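PDB 3T0P: DNA polymerase III, beta subunit from Eubacterium rectale, which probably serves as a ring-shaped sliding clamp, a head-to-tail homodimer around DNA that tethers DNA polymerases and other proteins and makes synthesis processive. Local coordinates for residues B[131-134]-B[135-139]; B[194-197]-B[198-201]; B[323-326]-B[327-331]. One frame throughout, in Å; residues are numbered along the deposited sequence. Where two conformers were deposited one is given.

Interaction 1 (B[131-134]-B[135-139])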
loop_
_atom_site.group_PDB
_atom_site.type_symbol
_atom_site.label_atom_id
_atom_site.label_comp_id
_atom_site.label_asym_id
_atom_site.label_seq_id
_atom_site.Cartn_x
_atom_site.Cartn_y
_atom_site.Cartn_z
ATOM N N SER B 131 5.514 25.347 14.808
ATOM C CA SER B 131 4.266 24.921 14.164
ATOM C C SER B 131 4.357 23.424 13.949
ATOM O O SER B 131 5.463 22.870 13.936
ATOM C CB SER B 131 4.004 25.662 12.846
ATOM O OG SER B 131 4.916 25.354 11.802
ATOM N N GLN B 132 3.208 22.760 13.873
ATOM C CA GLN B 132 3.127 21.346 13.569
ATOM C C GLN B 132 3.883 21.088 12.252
ATOM O O GLN B 132 4.637 20.120 12.157
ATOM C CB GLN B 132 1.656 20.926 13.423
ATOM C CG GLN B 132 0.945 20.627 14.727
ATOM C CD GLN B 132 -0.493 20.225 14.513
ATOM O OE1 GLN B 132 -0.936 19.907 13.401
ATOM N NE2 GLN B 132 -1.270 20.306 15.570
ATOM N N PHE B 133 3.709 21.996 11.264
ATOM C CA PHE B 133 4.349 21.936 9.954
ATOM C C PHE B 133 5.877 21.922 10.081
ATOM O O PHE B 133 6.526 21.048 9.519
ATOM C CB PHE B 133 3.918 23.134 9.092
ATOM C CG PHE B 133 4.590 23.149 7.741
ATOM C CD1 PHE B 133 4.144 22.319 6.714
ATOM C CD2 PHE B 133 5.680 23.974 7.499
ATOM C CE1 PHE B 133 4.789 22.307 5.474
ATOM C CE2 PHE B 133 6.315 23.972 6.251
ATOM C CZ PHE B 133 5.852 23.154 5.241
ATOM N N THR B 134 6.437 22.897 10.811
ATOM C CA THR B 134 7.880 23.031 10.993
ATOM C C THR B 134 8.457 21.762 11.636
ATOM O O THR B 134 9.474 21.264 11.161
ATOM C CB THR B 134 8.170 24.277 11.803
ATOM O OG1 THR B 134 7.701 25.408 11.071
ATOM C CG2 THR B 134 9.634 24.445 12.128
ATOM N N LEU B 135 7.790 21.221 12.672
ATOM C CA LEU B 135 8.305 20.047 13.360
ATOM C C LEU B 135 8.232 18.824 12.462
ATOM O O LEU B 135 9.178 18.041 12.418
ATOM C CB LEU B 135 7.550 19.799 14.693
ATOM C CG LEU B 135 7.967 18.540 15.481
ATOM C CD1 LEU B 135 9.491 18.562 15.846
ATOM C CD2 LEU B 135 7.095 18.356 16.712
ATOM N N LYS B 136 7.119 18.642 11.772
ATOM C CA LYS B 136 6.944 17.498 10.888
ATOM C C LYS B 136 7.938 17.585 9.742
ATOM O O LYS B 136 8.587 16.587 9.431
ATOM C CB LYS B 136 5.501 17.408 10.374
ATOM C CG LYS B 136 5.173 16.083 9.697
ATOM C CD LYS B 136 3.663 15.938 9.433
ATOM C CE LYS B 136 3.317 14.597 8.821
ATOM N NZ LYS B 136 1.864 14.289 8.954
ATOM N N GLU B 137 8.121 18.775 9.186
ATOM C CA GLU B 137 9.045 18.982 8.068
ATOM C C GLU B 137 10.494 18.799 8.464
ATOM O O GLU B 137 11.234 18.207 7.692
ATOM C CB GLU B 137 8.866 20.367 7.438
ATOM C CG GLU B 137 7.729 20.428 6.428
ATOM C CD GLU B 137 7.997 19.762 5.086
ATOM O OE1 GLU B 137 8.704 20.370 4.247
ATOM O OE2 GLU B 137 7.480 18.641 4.868
ATOM N N VAL B 138 10.918 19.299 9.632
ATOM C CA VAL B 138 12.311 19.154 10.029
ATOM C C VAL B 138 12.641 17.665 10.296
ATOM O O VAL B 138 13.763 17.256 10.014
ATOM C CB VAL B 138 12.751 20.099 11.182
ATOM C CG1 VAL B 138 12.312 19.613 12.566
ATOM C CG2 VAL B 138 14.245 20.310 11.146
ATOM N N ILE B 139 11.673 16.855 10.765
ATOM C CA ILE B 139 11.907 15.425 10.985
ATOM C C ILE B 139 12.028 14.758 9.594
ATOM O O ILE B 139 12.935 13.955 9.370
ATOM C CB ILE B 139 10.775 14.774 11.845
ATOM C CG1 ILE B 139 10.757 15.312 13.297
ATOM C CG2 ILE B 139 10.853 13.238 11.819
ATOM C CD1 ILE B 139 9.362 14.984 14.089
#
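Glu137 lays its aliphatic arm over one face of the Phe133 ring, one helical turn earlier: CG of Glu137 sits 3.7 Å from the ring centroid, 19° off the normal, a CH-pi contact offset toward the rim. Phe133 CG stands anti to the backbone N (chi1 178°), which swings the ring along the helix to meet Glu137, whose chain bends at chi2; the carboxylate and ring planes are 20° apart. That carboxylate forms a salt bridge with Arg140, so an alanine here would probably leave the Phe133 face without its CH-pi partner and Arg140 without this acidic mate. The contact takes in nearly all of helix 132-140, about two turns, in the central clamp domain, entered from strand 127-131 with Ser131 as N-cap. Thr134 ties the cap to the first turn through a hydrogen bond of 2.9 Å between its OG1 and OG of Ser131, and Leu135 N bonds to Ser131 O at 3.1 Å. In the backbone, Glu137 N bonds to Phe133 O at 2.8 Å and Val138 N to Thr134 O at 2.9 Å. Thr134 and Val138 both pack on Ile182 of strand 176-184, while Leu135 packs on Ile207 and Val215.

Interaction 2 (B[194-197]-B[198-201]). With ACT (acetate ion), chain T.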
loop_
_atom_site.group_PDB
_atom_site.type_symbol
_atom_site.label_atom_id
_atom_site.label_comp_id
_atom_site.label_asym_id
_atom_site.label_seq_id
_atom_site.Cartn_x
_atom_site.Cartn_y
_atom_site.Cartn_z
ATOM N N VAL B 194 19.618 14.650 22.616
ATOM C CA VAL B 194 19.517 13.656 21.562
ATOM C C VAL B 194 18.202 12.884 21.789
ATOM O O VAL B 194 18.034 12.186 22.799
ATOM C CB VAL B 194 20.760 12.732 21.465
ATOM C CG1 VAL B 194 20.654 11.789 20.265
ATOM C CG2 VAL B 194 22.046 13.547 21.382
ATOM N N VAL B 195 17.270 13.072 20.853
ATOM C CA VAL B 195 15.940 12.484 20.856
ATOM C C VAL B 195 15.986 11.146 20.096
ATOM O O VAL B 195 16.440 11.145 18.953
ATOM C CB VAL B 195 14.868 13.444 20.240
ATOM C CG1 VAL B 195 13.460 12.870 20.402
ATOM C CG2 VAL B 195 14.961 14.855 20.849
ATOM N N PRO B 196 15.467 10.032 20.677
ATOM C CA PRO B 196 15.452 8.754 19.944
ATOM C C PRO B 196 14.749 8.864 18.587
ATOM O O PRO B 196 13.789 9.624 18.458
ATOM C CB PRO B 196 14.665 7.821 20.880
ATOM C CG PRO B 196 14.860 8.412 22.239
ATOM C CD PRO B 196 14.880 9.884 22.027
ATOM N N GLY B 197 15.262 8.138 17.591
ATOM C CA GLY B 197 14.724 8.125 16.237
ATOM C C GLY B 197 13.291 7.660 16.196
ATOM O O GLY B 197 12.454 8.295 15.545
ATOM N N LYS B 198 12.987 6.578 16.948
ATOM C CA LYS B 198 11.630 6.033 17.035
ATOM C C LYS B 198 10.615 7.097 17.530
ATOM O O LYS B 198 9.504 7.124 17.041
ATOM C CB LYS B 198 11.599 4.805 17.943
ATOM C CG LYS B 198 10.280 4.017 17.869
ATOM C CD LYS B 198 10.314 2.722 18.723
ATOM C CE LYS B 198 10.448 2.928 20.234
ATOM N NZ LYS B 198 9.308 3.689 20.828
ATOM N N THR B 199 11.001 7.968 18.480
ATOM C CA THR B 199 10.115 9.019 19.001
ATOM C C THR B 199 9.679 9.966 17.896
ATOM O O THR B 199 8.504 10.270 17.780
ATOM C CB THR B 199 10.816 9.783 20.110
ATOM O OG1 THR B 199 10.952 8.891 21.212
ATOM C CG2 THR B 199 10.067 11.062 20.509
ATOM N N LEU B 200 10.641 10.419 17.104
ATOM C CA LEU B 200 10.451 11.315 15.972
ATOM C C LEU B 200 9.682 10.646 14.863
ATOM O O LEU B 200 8.801 11.291 14.305
ATOM C CB LEU B 200 11.796 11.852 15.479
ATOM C CG LEU B 200 12.573 12.630 16.556
ATOM C CD1 LEU B 200 13.912 13.031 16.037
ATOM C CD2 LEU B 200 11.797 13.855 17.051
ATOM N N GLN B 201 9.934 9.355 14.591
ATOM C CA GLN B 201 9.176 8.618 13.565
ATOM C C GLN B 201 7.708 8.467 13.975
ATOM O O GLN B 201 6.824 8.719 13.162
ATOM C CB GLN B 201 9.777 7.231 13.322
ATOM C CG GLN B 201 11.051 7.234 12.508
ATOM C CD GLN B 201 11.794 5.913 12.582
ATOM O OE1 GLN B 201 11.633 5.107 13.517
ATOM N NE2 GLN B 201 12.680 5.683 11.619
HETATM C C ACT T . 6.740 2.000 19.362
HETATM O O ACT T . 5.953 1.673 18.487
HETATM O OXT ACT T . 7.032 3.184 19.488
HETATM C CH3 ACT T . 7.358 0.913 20.216
#
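Val195 meets Thr199 and Leu200 through one methyl: its CG1 lies 3.8 Å from CG2 of Thr199 and 3.9 Å from CD2 of Leu200, and each of the two helix side chains crosses the valine at about a right angle. Torsions set up this meeting. Val195 holds CG1 anti to its own N (chi1 -173°); Thr199 has OG1 anti to the carbonyl carbon (chi1 -68°) and CG2 anti to the backbone N, which sends the methyl to the valine and leaves the hydroxyl beside the Pro196 ring, 3.9 Å from OG1 to CB of Pro196. That hydroxyl is hydrogen-bonded to Ser235. The motif is a strand-to-helix junction of the central clamp domain: strand 187-196 ends at Pro196, the N-cap, and helix 197-206 starts at once. Its first turn is closed by a weak bond from Thr199 N to Pro196 O and a straighter one from Gln201 N to Gly197 O, 2.9 Å. Val195 and Leu200 also press on Phe160 of strand 157-163. On another side of the helix, Lys198 bends at chi3 and chi4 and curls round an acetate, probably from the crystallisation liquor, giving NZ to OXT of the acetate at 2.7 Å; the same ammonium forms a salt bridge with Asp49.

Interaction 3 (B[323-326]-B[327-331])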
loop_
_atom_site.group_PDB
_atom_site.type_symbol
_atom_site.label_atom_id
_atom_site.label_comp_id
_atom_site.label_asym_id
_atom_site.label_seq_id
_atom_site.Cartn_x
_atom_site.Cartn_y
_atom_site.Cartn_z
ATOM N N LYS B 323 21.816 5.985 -2.939
ATOM C CA LYS B 323 20.798 6.096 -1.880
ATOM C C LYS B 323 20.933 7.402 -1.045
ATOM O O LYS B 323 19.933 8.081 -0.797
ATOM C CB LYS B 323 20.880 4.882 -0.949
ATOM C CG LYS B 323 19.857 4.868 0.187
ATOM C CD LYS B 323 20.242 3.871 1.288
ATOM C CE LYS B 323 19.130 3.695 2.293
ATOM N NZ LYS B 323 18.841 4.942 3.055
ATOM N N PHE B 324 22.166 7.751 -0.662
ATOM C CA PHE B 324 22.480 8.931 0.146
ATOM C C PHE B 324 22.085 10.249 -0.562
ATOM O O PHE B 324 21.575 11.169 0.070
ATOM C CB PHE B 324 23.966 8.932 0.518
ATOM C CG PHE B 324 24.437 7.727 1.323
ATOM C CD1 PHE B 324 23.528 6.926 2.015
ATOM C CD2 PHE B 324 25.788 7.398 1.392
ATOM C CE1 PHE B 324 23.965 5.820 2.761
ATOM C CE2 PHE B 324 26.221 6.289 2.132
ATOM C CZ PHE B 324 25.306 5.521 2.825
ATOM N N PHE B 325 22.276 10.313 -1.871
ATOM C CA PHE B 325 21.912 11.487 -2.637
ATOM C C PHE B 325 20.401 11.560 -2.820
ATOM O O PHE B 325 19.830 12.642 -2.689
ATOM C CB PHE B 325 22.627 11.462 -3.991
ATOM C CG PHE B 325 23.806 12.397 -4.023
ATOM C CD1 PHE B 325 23.640 13.743 -4.336
ATOM C CD2 PHE B 325 25.075 11.953 -3.674
ATOM C CE1 PHE B 325 24.726 14.619 -4.311
ATOM C CE2 PHE B 325 26.156 12.835 -3.638
ATOM C CZ PHE B 325 25.981 14.151 -3.982
ATOM N N ILE B 326 19.766 10.430 -3.144
ATOM C CA ILE B 326 18.324 10.329 -3.337
ATOM C C ILE B 326 17.620 10.755 -2.026
ATOM O O ILE B 326 16.774 11.651 -2.058
ATOM C CB ILE B 326 17.910 8.914 -3.791
ATOM C CG1 ILE B 326 18.303 8.669 -5.251
ATOM C CG2 ILE B 326 16.402 8.701 -3.612
ATOM C CD1 ILE B 326 18.406 7.201 -5.660
ATOM N N ASP B 327 18.038 10.201 -0.885
ATOM C CA ASP B 327 17.434 10.563 0.420
ATOM C C ASP B 327 17.477 12.061 0.666
ATOM O O ASP B 327 16.452 12.623 1.018
ATOM C CB ASP B 327 18.150 9.873 1.591
ATOM C CG ASP B 327 17.973 8.388 1.720
ATOM O OD1 ASP B 327 17.151 7.813 0.952
ATOM O OD2 ASP B 327 18.676 7.778 2.576
ATOM N N ALA B 328 18.649 12.719 0.420
ATOM C CA ALA B 328 18.775 14.151 0.664
ATOM C C ALA B 328 18.038 14.976 -0.382
ATOM O O ALA B 328 17.370 15.930 -0.015
ATOM C CB ALA B 328 20.249 14.563 0.718
ATOM N N LEU B 329 18.154 14.632 -1.672
ATOM C CA LEU B 329 17.501 15.404 -2.730
ATOM C C LEU B 329 15.975 15.334 -2.619
ATOM O O LEU B 329 15.334 16.342 -2.888
ATOM C CB LEU B 329 17.976 14.992 -4.121
ATOM C CG LEU B 329 19.436 15.292 -4.443
ATOM C CD1 LEU B 329 19.882 14.546 -5.701
ATOM C CD2 LEU B 329 19.699 16.796 -4.551
ATOM N N ARG B 330 15.407 14.203 -2.181
ATOM C CA ARG B 330 13.951 14.030 -1.951
ATOM C C ARG B 330 13.374 15.022 -0.933
ATOM O O ARG B 330 12.166 15.267 -0.918
ATOM C CB ARG B 330 13.647 12.622 -1.431
ATOM C CG ARG B 330 13.490 11.596 -2.536
ATOM C CD ARG B 330 13.061 10.276 -1.952
ATOM N NE ARG B 330 13.014 9.233 -2.969
ATOM C CZ ARG B 330 13.100 7.937 -2.708
ATOM N NH1 ARG B 330 13.247 7.511 -1.455
ATOM N NH2 ARG B 330 13.058 7.051 -3.695
ATOM N N VAL B 331 14.230 15.576 -0.050
ATOM C CA VAL B 331 13.743 16.468 1.017
ATOM C C VAL B 331 14.208 17.892 0.810
ATOM O O VAL B 331 14.022 18.717 1.704
ATOM C CB VAL B 331 14.081 15.941 2.431
ATOM C CG1 VAL B 331 13.459 14.562 2.639
ATOM C CG2 VAL B 331 15.585 15.903 2.690
#
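This is a local contact along helix 322-329 of the C-terminal clamp domain, in which residues a turn apart pair by charge, by a methyl set over a guanidinium face and by apolar packing. Lys323 and Asp327 make the charged pair: NZ of Lys323 reaches OD2 of Asp327 at 2.9 Å, a salt bridge that uses the syn lone pair of the oxygen. The lysine runs extended with CG anti to the backbone N (chi1 -179°) and turns only at its last torsion (chi4 -65°), which brings the ammonium back to the carboxylate. OD2 of Asp327 also forms a salt bridge with Arg176, so the carboxylate is shared by the lysine and the arginine, whose charges gather round it. On a second face Ile326 and Arg330 lie side by side, pointing the same way. In the Arg330 conformer given, one of two, CG2 of Ile326 stands 3.4 Å above the guanidinium plane, over its centre; with the other conformer this contact is doubtful. A third pair points to the interior: Leu329 CD1 comes to the edge of the Phe325 ring, near its plane, 4.1 Å from CD1 of Phe325. Phe325 is further held edge-to-face by Phe320, and it packs on Ile268 of helix 261-272, while Leu329 touches Leu264 of that helix. Three backbone bonds of 2.8 to 2.9 Å, Asp327 N to Lys323 O, Leu329 N to Phe325 O and Arg330 N to Ile326 O, keep the partners in step; Ala328 N to Phe324 O is weak. The pattern is that of an amphipathic helix with i to i+4 pairs, packed on a partner helix and on strands 348-351 and 357-361, as in the helix pairs of beta clamp domains.

From the N terminus, interaction 1 comes first, where strand 127-131 hands over to helix 132-140; interaction 2 follows where strand 187-196 turns into helix 197-206; interaction 3 lies far along the chain on helix 322-329. Each joins adjacent segments, so none closes a long loop, and the three run in series without nesting or crossing. Interactions 1 and 2 belong to the central domain and touch, with Ile139 CD1 packed 3.7 Å from Leu200 O, which pairs the two helices of that domain. Interaction 3 belongs to the C-terminal domain, its nearest atoms about 6 Å from interaction 1. Strands 176-184 and 357-361 carry one sheet across both domains, and Asp327 and Val331 touch Phe144.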